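Local atomic coordinates of glutaredoxin, CPYC type (Chlamydomonas reinhardtii, PDB entry 7NCV), a protein that probably reduces disulfides at the expense of glutathione, as a thiol-disulfide oxidoreductase of the glutaredoxin family. Residues A[15-27]-A[37-51]. Sequence-based numbering, arbitrary orientation. Where two conformers were deposited one is given.
Sequences ASNKVIVYSKTYC and LNQFIAGKYTVVELE. With NA (sodium ion), chain D.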
loop_
_atom_site.group_PDB
_atom_site.type_symbol
_atom_site.label_atom_id
_atom_site.label_comp_id
_atom_site.label_asym_id
_atom_site.label_seq_id
_atom_site.Cartn_x
_atom_site.Cartn_y
_atom_site.Cartn_z
ATOM N N ALA A 15 2.797 4.490 9.452
ATOM C CA ALA A 15 2.456 4.429 10.876
ATOM C C ALA A 15 1.176 5.188 11.203
ATOM O O ALA A 15 0.588 4.950 12.270
ATOM C CB ALA A 15 3.623 4.955 11.712
ATOM N N SER A 16 0.766 6.135 10.378
ATOM C CA SER A 16 -0.347 7.006 10.744
ATOM C C SER A 16 -1.616 6.745 9.945
ATOM O O SER A 16 -2.609 7.472 10.114
ATOM C CB SER A 16 0.062 8.490 10.625
ATOM O OG SER A 16 0.345 8.830 9.278
ATOM N N ASN A 17 -1.630 5.760 9.062
ATOM C CA ASN A 17 -2.814 5.408 8.268
ATOM C C ASN A 17 -3.142 3.965 8.544
ATOM O O ASN A 17 -2.244 3.109 8.542
ATOM C CB ASN A 17 -2.588 5.566 6.769
ATOM C CG ASN A 17 -2.603 7.013 6.384
ATOM O OD1 ASN A 17 -3.704 7.588 6.235
ATOM N ND2 ASN A 17 -1.428 7.674 6.416
ATOM N N LYS A 18 -4.422 3.667 8.781
ATOM C CA LYS A 18 -4.761 2.254 8.976
ATOM C C LYS A 18 -4.482 1.422 7.734
ATOM O O LYS A 18 -4.053 0.272 7.863
ATOM C CB LYS A 18 -6.225 2.117 9.392
ATOM C CG LYS A 18 -6.532 2.786 10.767
ATOM C CD LYS A 18 -7.969 2.558 11.138
ATOM C CE LYS A 18 -8.300 3.350 12.396
ATOM N NZ LYS A 18 -7.710 2.722 13.603
ATOM N N VAL A 19 -4.732 1.969 6.556
ATOM C CA VAL A 19 -4.518 1.252 5.291
ATOM C C VAL A 19 -3.952 2.271 4.307
ATOM O O VAL A 19 -4.528 3.372 4.173
ATOM C CB VAL A 19 -5.847 0.719 4.728
ATOM C CG1 VAL A 19 -5.633 0.033 3.366
ATOM C CG2 VAL A 19 -6.530 -0.209 5.729
ATOM N N ILE A 20 -2.821 1.953 3.682
ATOM C CA ILE A 20 -2.253 2.869 2.697
ATOM C C ILE A 20 -1.651 2.010 1.575
ATOM O O ILE A 20 -1.037 0.958 1.821
ATOM C CB ILE A 20 -1.223 3.850 3.325
ATOM C CG1 ILE A 20 -0.628 4.770 2.253
ATOM C CG2 ILE A 20 -0.094 3.078 4.047
ATOM C CD1 ILE A 20 0.157 5.986 2.884
ATOM N N VAL A 21 -1.830 2.455 0.342
ATOM C CA VAL A 21 -1.353 1.754 -0.848
ATOM C C VAL A 21 -0.495 2.745 -1.614
ATOM O O VAL A 21 -0.987 3.833 -1.972
ATOM C CB VAL A 21 -2.511 1.338 -1.746
ATOM C CG1 VAL A 21 -1.959 0.559 -2.978
ATOM C CG2 VAL A 21 -3.524 0.502 -0.972
ATOM N N TYR A 22 0.756 2.381 -1.909
ATOM C CA TYR A 22 1.585 3.113 -2.844
ATOM C C TYR A 22 1.351 2.511 -4.217
ATOM O O TYR A 22 1.379 1.277 -4.375
ATOM C CB TYR A 22 3.057 3.003 -2.434
ATOM C CG TYR A 22 3.292 3.906 -1.250
ATOM C CD1 TYR A 22 3.610 5.248 -1.449
ATOM C CD2 TYR A 22 3.023 3.468 0.052
ATOM C CE1 TYR A 22 3.716 6.162 -0.379
ATOM C CE2 TYR A 22 3.161 4.344 1.155
ATOM C CZ TYR A 22 3.514 5.680 0.914
ATOM O OH TYR A 22 3.634 6.565 1.997
ATOM N N SER A 23 1.061 3.375 -5.193
ATOM C CA SER A 23 0.465 2.934 -6.457
ATOM C C SER A 23 0.964 3.801 -7.598
ATOM O O SER A 23 1.678 4.798 -7.387
ATOM C CB SER A 23 -1.059 3.047 -6.243
ATOM O OG SER A 23 -1.837 2.838 -7.437
ATOM N N LYS A 24 0.631 3.402 -8.827
ATOM C CA LYS A 24 0.641 4.317 -9.966
ATOM C C LYS A 24 -0.699 4.155 -10.685
ATOM O O LYS A 24 -1.347 3.092 -10.591
ATOM C CB LYS A 24 1.754 4.041 -10.949
ATOM C CG LYS A 24 3.122 4.303 -10.336
ATOM C CD LYS A 24 4.276 3.942 -11.292
ATOM C CE LYS A 24 5.637 4.071 -10.530
ATOM N NZ LYS A 24 6.695 3.560 -11.505
ATOM N N THR A 25 -1.144 5.228 -11.355
ATOM C CA THR A 25 -2.462 5.225 -12.013
ATOM C C THR A 25 -2.575 4.093 -13.038
ATOM O O THR A 25 -3.571 3.361 -13.040
ATOM C CB THR A 25 -2.712 6.581 -12.677
ATOM O OG1 THR A 25 -2.727 7.566 -11.602
ATOM C CG2 THR A 25 -4.045 6.636 -13.440
ATOM N N TYR A 26 -1.559 3.947 -13.920
ATOM C CA TYR A 26 -1.566 2.935 -15.006
ATOM C C TYR A 26 -0.810 1.729 -14.467
ATOM O O TYR A 26 0.418 1.626 -14.579
ATOM C CB TYR A 26 -0.937 3.490 -16.273
ATOM C CG TYR A 26 -1.210 2.614 -17.438
ATOM C CD1 TYR A 26 -0.404 1.524 -17.714
ATOM C CD2 TYR A 26 -2.254 2.902 -18.287
ATOM C CE1 TYR A 26 -0.661 0.683 -18.827
ATOM C CE2 TYR A 26 -2.515 2.087 -19.413
ATOM C CZ TYR A 26 -1.713 0.999 -19.655
ATOM O OH TYR A 26 -2.034 0.200 -20.735
ATOM N N CYS A 27 -1.562 0.787 -13.876
ATOM C CA CYS A 27 -0.941 -0.350 -13.202
ATOM C C CYS A 27 -2.016 -1.386 -12.905
ATOM O O CYS A 27 -2.816 -1.220 -11.978
ATOM C CB CYS A 27 -0.250 0.091 -11.903
ATOM S SG CYS A 27 0.533 -1.487 -11.272
ATOM N N LEU A 37 -9.300 -4.307 -1.738
ATOM C CA LEU A 37 -9.648 -3.463 -0.598
ATOM C C LEU A 37 -11.066 -2.924 -0.739
ATOM O O LEU A 37 -11.784 -2.795 0.275
ATOM C CB LEU A 37 -8.614 -2.341 -0.540
ATOM C CG LEU A 37 -7.267 -2.835 -0.013
ATOM C CD1 LEU A 37 -6.204 -1.769 -0.346
ATOM C CD2 LEU A 37 -7.227 -3.219 1.495
ATOM N N ASN A 38 -11.466 -2.548 -1.956
ATOM C CA ASN A 38 -12.799 -1.952 -2.179
ATOM C C ASN A 38 -13.929 -2.936 -1.883
ATOM O O ASN A 38 -15.091 -2.510 -1.733
ATOM C CB ASN A 38 -12.925 -1.442 -3.610
ATOM C CG ASN A 38 -12.052 -0.243 -3.861
ATOM O OD1 ASN A 38 -11.508 0.382 -2.949
ATOM N ND2 ASN A 38 -11.949 0.106 -5.128
ATOM N N GLN A 39 -13.639 -4.252 -1.804
ATOM C CA GLN A 39 -14.671 -5.186 -1.369
ATOM C C GLN A 39 -15.105 -4.930 0.069
ATOM O O GLN A 39 -16.232 -5.334 0.451
ATOM C CB GLN A 39 -14.177 -6.633 -1.478
ATOM C CG GLN A 39 -13.751 -7.032 -2.868
ATOM C CD GLN A 39 -13.269 -8.501 -2.895
ATOM O OE1 GLN A 39 -12.450 -8.897 -3.737
ATOM N NE2 GLN A 39 -13.777 -9.305 -1.963
ATOM N N PHE A 40 -14.248 -4.278 0.866
ATOM C CA PHE A 40 -14.491 -4.078 2.287
ATOM C C PHE A 40 -14.552 -2.628 2.710
ATOM O O PHE A 40 -15.365 -2.320 3.582
ATOM C CB PHE A 40 -13.407 -4.772 3.101
ATOM C CG PHE A 40 -13.308 -6.253 2.764
ATOM C CD1 PHE A 40 -14.232 -7.146 3.285
ATOM C CD2 PHE A 40 -12.338 -6.701 1.869
ATOM C CE1 PHE A 40 -14.155 -8.536 2.927
ATOM C CE2 PHE A 40 -12.286 -8.060 1.523
ATOM C CZ PHE A 40 -13.193 -8.944 2.051
ATOM N N ILE A 41 -13.704 -1.751 2.155
ATOM C CA ILE A 41 -13.566 -0.391 2.680
ATOM C C ILE A 41 -13.427 0.584 1.527
ATOM O O ILE A 41 -12.611 1.536 1.567
ATOM C CB ILE A 41 -12.372 -0.286 3.635
ATOM C CG1 ILE A 41 -11.076 -0.813 2.982
ATOM C CG2 ILE A 41 -12.661 -1.015 4.963
ATOM C CD1 ILE A 41 -9.809 -0.389 3.801
ATOM N N ALA A 42 -14.248 0.407 0.496
ATOM C CA ALA A 42 -14.196 1.335 -0.623
ATOM C C ALA A 42 -14.334 2.770 -0.136
ATOM O O ALA A 42 -15.219 3.074 0.675
ATOM C CB ALA A 42 -15.342 1.027 -1.607
ATOM N N GLY A 43 -13.515 3.622 -0.723
ATOM C CA GLY A 43 -13.560 5.066 -0.397
ATOM C C GLY A 43 -12.984 5.461 0.942
ATOM O O GLY A 43 -13.161 6.627 1.298
ATOM N N LYS A 44 -12.316 4.586 1.695
ATOM C CA LYS A 44 -11.969 4.938 3.077
ATOM C C LYS A 44 -10.483 5.006 3.352
ATOM O O LYS A 44 -10.117 5.328 4.485
ATOM C CB LYS A 44 -12.629 3.932 4.044
ATOM C CG LYS A 44 -14.167 3.949 4.027
ATOM C CD LYS A 44 -14.791 2.948 5.022
ATOM C CE LYS A 44 -16.291 3.028 5.046
ATOM N NZ LYS A 44 -16.815 2.044 6.035
ATOM N N TYR A 45 -9.617 4.684 2.378
ATOM C CA TYR A 45 -8.205 4.463 2.651
ATOM C C TYR A 45 -7.380 5.306 1.715
ATOM O O TYR A 45 -7.802 5.646 0.599
ATOM C CB TYR A 45 -7.785 2.979 2.523
ATOM C CG TYR A 45 -8.032 2.348 1.144
ATOM C CD1 TYR A 45 -9.285 1.801 0.816
ATOM C CD2 TYR A 45 -7.034 2.365 0.138
ATOM C CE1 TYR A 45 -9.558 1.248 -0.447
ATOM C CE2 TYR A 45 -7.280 1.848 -1.098
ATOM C CZ TYR A 45 -8.530 1.274 -1.392
ATOM O OH TYR A 45 -8.778 0.769 -2.619
ATOM N N THR A 46 -6.121 5.453 2.093
ATOM C CA THR A 46 -5.192 6.312 1.377
ATOM C C THR A 46 -4.512 5.572 0.232
ATOM O O THR A 46 -3.973 4.476 0.422
ATOM C CB THR A 46 -4.101 6.822 2.316
ATOM O OG1 THR A 46 -4.730 7.734 3.208
ATOM C CG2 THR A 46 -3.061 7.597 1.561
ATOM N N VAL A 47 -4.525 6.177 -0.955
ATOM C CA VAL A 47 -3.673 5.791 -2.073
ATOM C C VAL A 47 -2.736 6.928 -2.405
ATOM O O VAL A 47 -3.174 8.070 -2.523
ATOM C CB VAL A 47 -4.508 5.442 -3.323
ATOM C CG1 VAL A 47 -3.594 5.048 -4.485
ATOM C CG2 VAL A 47 -5.469 4.307 -3.003
ATOM N N VAL A 48 -1.436 6.627 -2.521
ATOM C CA VAL A 48 -0.424 7.603 -2.928
ATOM C C VAL A 48 -0.015 7.190 -4.342
ATOM O O VAL A 48 0.685 6.181 -4.523
ATOM C CB VAL A 48 0.790 7.601 -1.995
ATOM C CG1 VAL A 48 1.781 8.691 -2.467
ATOM C CG2 VAL A 48 0.354 7.843 -0.547
ATOM N N GLU A 49 -0.423 7.955 -5.347
ATOM C CA GLU A 49 -0.001 7.661 -6.717
ATOM C C GLU A 49 1.339 8.304 -6.987
ATOM O O GLU A 49 1.550 9.489 -6.672
ATOM C CB GLU A 49 -1.032 8.190 -7.713
ATOM C CG GLU A 49 -2.473 7.624 -7.528
ATOM C CD GLU A 49 -2.660 6.159 -7.872
ATOM O OE1 GLU A 49 -1.666 5.443 -8.158
ATOM O OE2 GLU A 49 -3.838 5.744 -7.793
ATOM N N LEU A 50 2.253 7.552 -7.596
ATOM C CA LEU A 50 3.637 7.981 -7.705
ATOM C C LEU A 50 4.058 8.502 -9.086
ATOM O O LEU A 50 5.143 9.112 -9.182
ATOM C CB LEU A 50 4.576 6.838 -7.287
ATOM C CG LEU A 50 4.461 6.385 -5.834
ATOM C CD1 LEU A 50 5.464 5.218 -5.588
ATOM C CD2 LEU A 50 4.810 7.533 -4.911
ATOM N N GLU A 51 3.266 8.272 -10.160
ATOM C CA GLU A 51 3.801 8.547 -11.488
ATOM C C GLU A 51 4.071 10.027 -11.747
ATOM O O GLU A 51 4.922 10.336 -12.583
ATOM C CB GLU A 51 2.877 7.953 -12.576
ATOM C CG GLU A 51 1.601 8.737 -12.749
ATOM C CD GLU A 51 0.500 8.349 -11.775
ATOM O OE1 GLU A 51 0.650 7.477 -10.867
ATOM O OE2 GLU A 51 -0.598 8.950 -11.913
HETATM NA NA NA D . 1.463 11.093 -9.014
HETATM O O HOH W 1 -6.039 6.450 5.136
HETATM O O HOH W 2 -5.106 7.471 -10.078
HETATM O O HOH W 3 -0.964 11.181 -10.275
#
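Thr-25 is gripped twice by the carboxylate of Glu-51: its hydroxyl OG1 donates to OE2 on the syn side at 2.6 Å, and its backbone N reaches OE1 from well above the carboxylate plane at 2.9 Å. Glutamate suits this place: with CG between the backbone N and the carbonyl carbon (chi1 74°) and a second bend at chi2, its chain carries both oxygens back to the loop ahead of Cys-27 of the CxxC pattern. With an alanine here, the Thr-25 hydroxyl and amide would probably both lose this carboxylate, and the loop would be held less firmly.

Two residues earlier on each segment, Ser-23 OG, anti to its own nitrogen (chi1 172°), donates to Glu-49 OE1 at 2.7 Å, while OE2 forms a salt bridge with Lys-34; serine's short hydroxyl suits a carboxylate this close. The Glu-49 carbonyl oxygen binds a sodium ion.

Strands 19-23 and 46-49 run parallel; Val-21 N donates to Thr-46 O, and Val-48 N to Val-21 O, nearly straight (168° at the hydrogen). Beta-branched Val-19, Ile-20, Val-21, Val-47 and Val-48 fit such extended chains. On one face the Tyr-22 ring lies alongside Val-48, CE1 3.6 Å from its CB, and Leu-50 CD2 comes to the ring edge; Ile-20 runs beside Thr-46, touching its CG2. On the other, the Val-21 and Leu-37 side chains pass in opposite directions, CG2 of Val-21 3.6 Å from CD1 of Leu-37, which also lies over the rim of one Tyr-45 ring face. Val-19 CG2 meets Ile-41 CD1 tip to tip; branched Leu-37 and Ile-41 thus offer methyls to the strand valines.

This is the beta-alpha-beta crossover of the thioredoxin fold: helix 28-41 packs on the Val-19 and Val-21 face, helices 3-16 and 58-67 on the Tyr-22 face, and strand 74-77 flanks strand 19-23.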